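PDB 3SD7: putative phosphatase from Clostridium difficile, which probably acts as a hydrolase of the haloacid dehalogenase type that removes phosphate from a substrate not yet identified. Local coordinates for residues A[50-55]-A[65-70]; A[118-123]-A[150-155]; A[167-172]-A[200-205]. All blocks are in the same frame, centred on the assembly; numbering follows the deposited sequence.

How the contacts relate
Contact 1 lies in the helical cap, whereas contacts 2 and 3 belong to the Rossmann-like core, on the other side of the chain's centre; contacts 1 and 2 have centres about 32 Å apart. No two of them share a helix. Contact 1 is a buried patch of aliphatic groups holding a loop to the helix before it. Contact 3, also largely buried, joins two core helices through isoleucines, with a lysine and an asparagine at its outer margin. Contact 2 is the most mixed: leucine and phenylalanine inside, tyrosines, a glutamate and a water toward the surface. Contacts 2 and 3 come nearer each other, about 8 Å between nearest atoms, yet do not touch.

Contact 1 (A[50-55]-A[65-70]); sequences SIQYSL and ENLDQF
I51 and L67 mark the closest approach of the two backbones, their CA atoms 7.4 Å apart, where helix 44-57 faces the loop 65-70, which ends in a 3-10 turn. Both pieces belong to the alpha-helical cap that many haloacid dehalogenase-type hydrolases insert after the first strand of the core, here strand 31-34, and the contact folds the loop back against the helix it has just left.

L67 does most of the work, each methyl finding its own place on the helix. CD1 comes down on Q52, 3.7 Å from its CB and just as near its backbone N, so this branch rests on the helix backbone itself. CD2, the other branch, meets L55 CD1 at 3.9 Å, with I51 CG2 slightly farther off at 4.2 Å. The side chains of I51 and L55 each slide past L67 in the opposite sense to it.

I51 has a second reach. Its CG1 lies beside the backbone N and its outer torsion is stretched out (chi2 175°), which carries CD1 past L67 to F70 CB, 3.6 Å away; the two side chains cross nearly at right angles, and the methyl stands obliquely to the ring. Of the Q52 side chain, CB is the atom that touches; the extended chain runs on to E62 O, to which NE2 hydrogen bonds. Helix 75-82 also packs here, Y82 pairing edge-to-face with the F70 ring and F79 touching L55.

Within the loop, F70 N bonds to L67 O at 2.9 Å, tying together the two residues that face the helix. L67 CD2 lies at the edge of the F70 ring in its plane, while Q69 CG sits 3.7 Å above the centre of one face.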
# COMPACT_ATOMS: atom_id res chain seq x y z
N SER A 50 -0.75 2.10 17.00
CA SER A 50 -0.28 0.77 17.38
C SER A 50 1.11 0.87 17.98
O SER A 50 1.39 0.25 19.00
CB SER A 50 -0.28 -0.19 16.19
OG SER A 50 -1.58 -0.37 15.67
N ILE A 51 1.99 1.66 17.35
CA ILE A 51 3.33 1.88 17.89
C ILE A 51 3.24 2.57 19.26
O ILE A 51 3.92 2.17 20.21
CB ILE A 51 4.23 2.71 16.93
CG1 ILE A 51 4.44 1.93 15.64
CG2 ILE A 51 5.57 3.02 17.59
CD1 ILE A 51 5.22 2.68 14.54
N GLN A 52 2.41 3.61 19.35
CA GLN A 52 2.23 4.35 20.60
C GLN A 52 1.80 3.43 21.73
O GLN A 52 2.32 3.49 22.86
CB GLN A 52 1.18 5.46 20.41
CG GLN A 52 1.04 6.43 21.60
CD GLN A 52 -0.08 7.44 21.38
OE1 GLN A 52 -1.21 7.07 21.10
NE2 GLN A 52 0.24 8.71 21.52
N TYR A 53 0.83 2.57 21.43
CA TYR A 53 0.33 1.60 22.40
C TYR A 53 1.44 0.65 22.86
O TYR A 53 1.54 0.33 24.06
CB TYR A 53 -0.83 0.80 21.77
CG TYR A 53 -1.33 -0.34 22.62
CD1 TYR A 53 -2.21 -0.12 23.67
CD2 TYR A 53 -0.94 -1.66 22.36
CE1 TYR A 53 -2.69 -1.16 24.45
CE2 TYR A 53 -1.42 -2.72 23.13
CZ TYR A 53 -2.29 -2.46 24.17
OH TYR A 53 -2.77 -3.50 24.94
N SER A 54 2.28 0.22 21.92
CA SER A 54 3.38 -0.68 22.25
C SER A 54 4.36 0.07 23.14
O SER A 54 4.66 -0.39 24.25
CB SER A 54 4.06 -1.21 21.00
OG SER A 54 5.09 -2.12 21.34
N LEU A 55 4.85 1.22 22.68
CA LEU A 55 5.78 2.04 23.50
C LEU A 55 5.23 2.27 24.91
O LEU A 55 5.97 2.17 25.91
CB LEU A 55 6.06 3.38 22.82
CG LEU A 55 6.89 3.28 21.53
CD1 LEU A 55 6.96 4.62 20.81
CD2 LEU A 55 8.29 2.75 21.83
N GLU A 65 2.49 12.45 16.21
CA GLU A 65 3.23 13.18 15.17
C GLU A 65 4.69 12.70 15.05
O GLU A 65 5.24 12.65 13.96
CB GLU A 65 3.17 14.70 15.40
CG GLU A 65 3.95 15.20 16.61
CD GLU A 65 3.75 16.71 16.89
OE1 GLU A 65 3.05 17.38 16.11
OE2 GLU A 65 4.31 17.20 17.90
N ASN A 66 5.28 12.33 16.19
CA ASN A 66 6.67 11.88 16.24
C ASN A 66 6.85 10.40 15.83
O ASN A 66 7.97 9.90 15.78
CB ASN A 66 7.24 12.12 17.65
CG ASN A 66 7.22 13.59 18.05
OD1 ASN A 66 7.06 13.92 19.23
ND2 ASN A 66 7.35 14.48 17.07
N LEU A 67 5.74 9.72 15.57
CA LEU A 67 5.77 8.31 15.14
C LEU A 67 5.51 8.16 13.65
O LEU A 67 5.63 7.06 13.11
CB LEU A 67 4.74 7.50 15.93
CG LEU A 67 4.89 7.60 17.46
CD1 LEU A 67 3.77 6.82 18.14
CD2 LEU A 67 6.26 7.10 17.91
N ASP A 68 5.16 9.25 12.99
CA ASP A 68 4.91 9.22 11.55
C ASP A 68 6.11 8.66 10.77
O ASP A 68 5.94 7.98 9.77
CB ASP A 68 4.59 10.61 11.02
CG ASP A 68 3.22 11.15 11.48
OD1 ASP A 68 2.39 10.40 12.03
OD2 ASP A 68 2.97 12.35 11.25
N GLN A 69 7.31 8.97 11.24
CA GLN A 69 8.54 8.51 10.59
C GLN A 69 8.75 7.00 10.64
O GLN A 69 9.66 6.48 9.99
CB GLN A 69 9.76 9.21 11.19
CG GLN A 69 10.03 8.89 12.62
CD GLN A 69 11.18 9.70 13.19
OE1 GLN A 69 12.05 10.17 12.46
NE2 GLN A 69 11.18 9.85 14.51
N PHE A 70 7.90 6.30 11.40
CA PHE A 70 8.02 4.84 11.51
C PHE A 70 7.03 4.10 10.60
O PHE A 70 6.92 2.87 10.66
CB PHE A 70 7.90 4.41 12.97
CG PHE A 70 8.86 5.13 13.90
CD1 PHE A 70 10.23 5.16 13.63
CD2 PHE A 70 8.40 5.76 15.05
CE1 PHE A 70 11.12 5.81 14.47
CE2 PHE A 70 9.28 6.42 15.91
CZ PHE A 70 10.65 6.44 15.61

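Contact 2 (A[118-123]-A[150-155]); sequences ILEMLY and DRYFKY
Y123 and Y152 form a T-shaped pair, the edge of Y152 directed at the face of Y123, with ring centroids 5.5 Å apart and planes at 68°. The touching atom is Y152 CD1, which stands over the Y123 face toward its rim, 3.8 Å from CG. Y123 CG lies anti to the backbone N (chi1 -173°), which swings the ring off the helix and alongside the loop backbone, where its CD1 also reaches Y152 O. R151 CG lies over the centre of one face of the Y152 ring.

The apolar part is deeper. Both methyls of L119 bear on the far end of the F153 ring, CD1 and CD2 each 3.9 Å from CZ, and L119 CB adds a looser touch to Y152 CD2. F153 also rests on L129 and V131, so the contact packs helix 115-124 of the Rossmann-like core against the turn that leads into strand 155-159, the edge strand of the parallel sheet and next neighbour of strand 128-133.

Polar groups gather at the outer side. E120 lays its CG against the phenol end of Y152, 3.4 Å from CZ, with carboxylate and ring planes 78° apart. Its OE2 lies 3.0 Å from Y152 OH; K116, a turn earlier on the same helix, makes a salt bridge to OE2 and a weak hydrogen bond to Y152 OH. One water donates to R151 O at 3.1 Å and makes a weak bond to Y123 OH.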
# COMPACT_ATOMS: atom_id res chain seq x y z
N ILE A 118 -12.74 8.03 -8.64
CA ILE A 118 -11.96 7.58 -9.79
C ILE A 118 -12.11 6.07 -9.97
O ILE A 118 -12.21 5.60 -11.10
CB ILE A 118 -10.48 8.04 -9.79
CG1 ILE A 118 -9.66 7.24 -8.84
CG2 ILE A 118 -10.35 9.59 -9.62
CD1 ILE A 118 -9.28 5.90 -9.42
N LEU A 119 -12.17 5.30 -8.88
CA LEU A 119 -12.38 3.85 -9.01
C LEU A 119 -13.72 3.58 -9.69
O LEU A 119 -13.77 2.73 -10.57
CB LEU A 119 -12.35 3.14 -7.67
CG LEU A 119 -10.99 3.21 -6.98
CD1 LEU A 119 -11.09 2.60 -5.60
CD2 LEU A 119 -9.88 2.51 -7.80
N GLU A 120 -14.76 4.30 -9.28
CA GLU A 120 -16.11 4.16 -9.87
C GLU A 120 -16.04 4.50 -11.38
O GLU A 120 -16.60 3.79 -12.21
CB GLU A 120 -17.10 5.09 -9.16
CG GLU A 120 -17.48 4.61 -7.73
CD GLU A 120 -18.31 5.61 -6.90
OE1 GLU A 120 -18.45 6.81 -7.25
OE2 GLU A 120 -18.81 5.16 -5.86
N MET A 121 -15.31 5.55 -11.73
CA MET A 121 -15.17 5.95 -13.13
C MET A 121 -14.46 4.89 -13.97
O MET A 121 -14.87 4.57 -15.09
CB MET A 121 -14.47 7.31 -13.23
CG MET A 121 -15.34 8.44 -12.71
SD MET A 121 -14.43 9.98 -12.66
CE MET A 121 -13.91 10.05 -14.36
N LEU A 122 -13.39 4.34 -13.43
CA LEU A 122 -12.64 3.29 -14.13
C LEU A 122 -13.51 2.04 -14.32
O LEU A 122 -13.54 1.42 -15.38
CB LEU A 122 -11.38 2.94 -13.34
CG LEU A 122 -10.34 4.06 -13.21
CD1 LEU A 122 -9.22 3.61 -12.22
CD2 LEU A 122 -9.75 4.40 -14.55
N TYR A 123 -14.16 1.63 -13.24
CA TYR A 123 -15.01 0.44 -13.26
C TYR A 123 -16.15 0.57 -14.26
O TYR A 123 -16.45 -0.38 -14.99
CB TYR A 123 -15.55 0.24 -11.88
CG TYR A 123 -16.32 -1.04 -11.69
CD1 TYR A 123 -15.66 -2.23 -11.47
CD2 TYR A 123 -17.69 -1.04 -11.71
CE1 TYR A 123 -16.35 -3.41 -11.26
CE2 TYR A 123 -18.40 -2.22 -11.50
CZ TYR A 123 -17.70 -3.40 -11.27
OH TYR A 123 -18.37 -4.59 -11.07
N ASP A 150 -14.23 -2.46 -2.13
CA ASP A 150 -13.88 -3.85 -2.46
C ASP A 150 -14.58 -4.28 -3.75
O ASP A 150 -13.98 -4.94 -4.62
CB ASP A 150 -14.32 -4.77 -1.33
CG ASP A 150 -14.17 -6.24 -1.68
OD1 ASP A 150 -13.06 -6.64 -2.02
OD2 ASP A 150 -15.16 -6.99 -1.59
N ARG A 151 -15.84 -3.87 -3.87
CA ARG A 151 -16.69 -4.20 -5.00
C ARG A 151 -16.12 -3.82 -6.38
O ARG A 151 -16.52 -4.39 -7.38
CB ARG A 151 -18.07 -3.51 -4.82
CG ARG A 151 -18.00 -1.99 -4.83
CD ARG A 151 -19.37 -1.30 -4.65
NE ARG A 151 -19.97 -1.64 -3.37
CZ ARG A 151 -21.20 -1.27 -2.99
NH1 ARG A 151 -21.97 -0.53 -3.79
NH2 ARG A 151 -21.66 -1.65 -1.80
N TYR A 152 -15.20 -2.88 -6.45
CA TYR A 152 -14.64 -2.44 -7.75
C TYR A 152 -13.43 -3.26 -8.21
O TYR A 152 -13.01 -3.12 -9.35
CB TYR A 152 -14.24 -0.95 -7.69
CG TYR A 152 -15.41 -0.09 -7.28
CD1 TYR A 152 -16.56 -0.08 -8.04
CD2 TYR A 152 -15.39 0.67 -6.11
CE1 TYR A 152 -17.68 0.65 -7.66
CE2 TYR A 152 -16.50 1.44 -5.73
CZ TYR A 152 -17.64 1.42 -6.51
OH TYR A 152 -18.77 2.16 -6.15
N PHE A 153 -12.90 -4.11 -7.34
CA PHE A 153 -11.71 -4.90 -7.66
C PHE A 153 -12.05 -6.37 -7.93
O PHE A 153 -12.75 -7.01 -7.15
CB PHE A 153 -10.70 -4.82 -6.51
CG PHE A 153 -10.20 -3.43 -6.27
CD1 PHE A 153 -9.17 -2.93 -7.04
CD2 PHE A 153 -10.76 -2.62 -5.30
CE1 PHE A 153 -8.72 -1.65 -6.87
CE2 PHE A 153 -10.30 -1.32 -5.12
CZ PHE A 153 -9.30 -0.84 -5.92
N LYS A 154 -11.52 -6.87 -9.03
CA LYS A 154 -11.74 -8.27 -9.38
C LYS A 154 -11.00 -9.19 -8.45
O LYS A 154 -11.57 -10.19 -8.01
CB LYS A 154 -11.35 -8.53 -10.83
CG LYS A 154 -11.73 -9.92 -11.31
CD LYS A 154 -11.53 -10.08 -12.82
CE LYS A 154 -11.96 -11.47 -13.32
NZ LYS A 154 -13.41 -11.80 -13.13
N TYR A 155 -9.72 -8.89 -8.20
CA TYR A 155 -8.87 -9.68 -7.32
C TYR A 155 -8.08 -8.75 -6.44
O TYR A 155 -7.71 -7.63 -6.84
CB TYR A 155 -7.92 -10.57 -8.10
CG TYR A 155 -8.60 -11.59 -8.97
CD1 TYR A 155 -9.39 -12.58 -8.42
CD2 TYR A 155 -8.46 -11.55 -10.33
CE1 TYR A 155 -10.01 -13.53 -9.23
CE2 TYR A 155 -9.07 -12.46 -11.15
CZ TYR A 155 -9.85 -13.45 -10.60
OH TYR A 155 -10.49 -14.36 -11.40
O HOH W 1 -19.42 -3.83 -8.18

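Contact 3 (A[167-172]-A[200-205]); sequences NKNEVI and AKKIGI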
# COMPACT_ATOMS: atom_id res chain seq x y z
N ASN A 167 7.32 -9.78 -2.08
CA ASN A 167 7.87 -8.79 -3.01
C ASN A 167 6.81 -8.35 -4.00
O ASN A 167 5.83 -9.09 -4.29
CB ASN A 167 9.10 -9.33 -3.75
CG ASN A 167 10.31 -9.44 -2.86
OD1 ASN A 167 10.47 -8.68 -1.91
ND2 ASN A 167 11.19 -10.38 -3.18
N LYS A 168 6.99 -7.16 -4.55
CA LYS A 168 6.01 -6.59 -5.43
C LYS A 168 5.88 -7.35 -6.76
O LYS A 168 4.80 -7.62 -7.20
CB LYS A 168 6.31 -5.12 -5.70
CG LYS A 168 5.09 -4.29 -5.75
CD LYS A 168 4.50 -4.04 -4.36
CE LYS A 168 5.41 -3.15 -3.53
NZ LYS A 168 4.78 -2.71 -2.26
N ASN A 169 7.00 -7.68 -7.40
CA ASN A 169 6.92 -8.40 -8.69
C ASN A 169 6.13 -9.71 -8.54
O ASN A 169 5.38 -10.11 -9.43
CB ASN A 169 8.30 -8.69 -9.28
CG ASN A 169 9.03 -9.77 -8.54
OD1 ASN A 169 9.61 -9.55 -7.47
ND2 ASN A 169 9.01 -10.97 -9.10
N GLU A 170 6.26 -10.36 -7.38
CA GLU A 170 5.59 -11.63 -7.14
C GLU A 170 4.08 -11.50 -7.02
O GLU A 170 3.33 -12.32 -7.56
CB GLU A 170 6.15 -12.29 -5.89
CG GLU A 170 7.62 -12.59 -5.99
CD GLU A 170 8.09 -13.48 -4.87
OE1 GLU A 170 7.30 -13.75 -3.93
OE2 GLU A 170 9.26 -13.92 -4.93
N VAL A 171 3.64 -10.47 -6.31
CA VAL A 171 2.23 -10.27 -6.14
C VAL A 171 1.59 -9.72 -7.45
O VAL A 171 0.48 -10.09 -7.80
CB VAL A 171 1.94 -9.45 -4.86
CG1 VAL A 171 2.44 -8.02 -4.95
CG2 VAL A 171 0.52 -9.50 -4.53
N ILE A 172 2.33 -8.88 -8.19
CA ILE A 172 1.87 -8.39 -9.49
C ILE A 172 1.69 -9.56 -10.45
O ILE A 172 0.66 -9.70 -11.09
CB ILE A 172 2.87 -7.36 -10.11
CG1 ILE A 172 2.88 -6.08 -9.27
CG2 ILE A 172 2.47 -7.04 -11.54
CD1 ILE A 172 3.98 -5.06 -9.68
N ALA A 200 6.81 -3.30 -11.26
CA ALA A 200 6.23 -3.14 -12.60
C ALA A 200 7.26 -3.38 -13.70
O ALA A 200 7.00 -4.07 -14.70
CB ALA A 200 5.66 -1.76 -12.74
N LYS A 201 8.45 -2.81 -13.51
CA LYS A 201 9.51 -2.97 -14.49
C LYS A 201 10.00 -4.42 -14.61
O LYS A 201 10.29 -4.88 -15.73
CB LYS A 201 10.65 -1.98 -14.23
CG LYS A 201 10.22 -0.57 -14.54
CD LYS A 201 11.34 0.44 -14.42
CE LYS A 201 10.82 1.79 -14.84
NZ LYS A 201 11.90 2.70 -15.27
N LYS A 202 10.03 -5.14 -13.50
CA LYS A 202 10.44 -6.54 -13.54
C LYS A 202 9.45 -7.40 -14.34
O LYS A 202 9.84 -8.37 -14.99
CB LYS A 202 10.63 -7.12 -12.13
CG LYS A 202 11.88 -6.67 -11.43
CD LYS A 202 11.93 -7.22 -10.01
CE LYS A 202 13.18 -6.75 -9.27
NZ LYS A 202 13.07 -7.05 -7.80
N ILE A 203 8.18 -7.02 -14.30
CA ILE A 203 7.12 -7.73 -14.96
C ILE A 203 6.94 -7.26 -16.41
O ILE A 203 6.41 -7.99 -17.24
CB ILE A 203 5.80 -7.56 -14.17
CG1 ILE A 203 5.97 -8.14 -12.76
CG2 ILE A 203 4.63 -8.23 -14.89
CD1 ILE A 203 6.37 -9.62 -12.74
N GLY A 204 7.41 -6.05 -16.71
CA GLY A 204 7.32 -5.51 -18.06
C GLY A 204 6.02 -4.77 -18.33
O GLY A 204 5.48 -4.83 -19.43
N ILE A 205 5.51 -4.09 -17.32
CA ILE A 205 4.32 -3.28 -17.47
C ILE A 205 4.61 -1.81 -17.12
O ILE A 205 5.60 -1.50 -16.41
CB ILE A 205 3.13 -3.81 -16.61
CG1 ILE A 205 3.46 -3.82 -15.13
CG2 ILE A 205 2.76 -5.26 -17.05
CD1 ILE A 205 2.29 -4.25 -14.26
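A200 O takes three backbone bonds where its helix ends, from I205 N at 3.0 Å and, weakly, from G204 N and I203 N, while the nitrogen of the same residue faces I172 CD1 at 3.7 Å. G204, with its positive phi of 88°, is the C-prime residue of the Schellman motif that stops helix 194-203 here. After the turn I205 points toward the other helix, and I203 and I205 meet the same branch of I172, whose CG2 is 3.9 Å from both I203 CG1 and I205 CD1. CG1 of I172 takes the other direction, beside its backbone N, and the extended end delivers CD1 to A200. I203 bends at its outer torsion (chi2 -58°), and its CD1 settles 3.5 Å from the carbonyl O of N169.

At the outer margin K202 contributes only its methylenes; the stretched chain crosses N169 at a slant, with CD 4.0 Å from N169 CB.

M189 of strand 187-191 touches I172, A200 and I205, and A132 of strand 128-133 touches I172. One turn before I172, at the start of helix 168-179, K168 pairs through NZ with D35, probably the nucleophile of the DxDx(T/V) motif, and bonds to S134. Two helices side by side on a parallel sheet, with a lysine at the first turn of one reaching what is probably the motif aspartate, fit the Rossmann-like core of haloacid dehalogenase-type phosphatases.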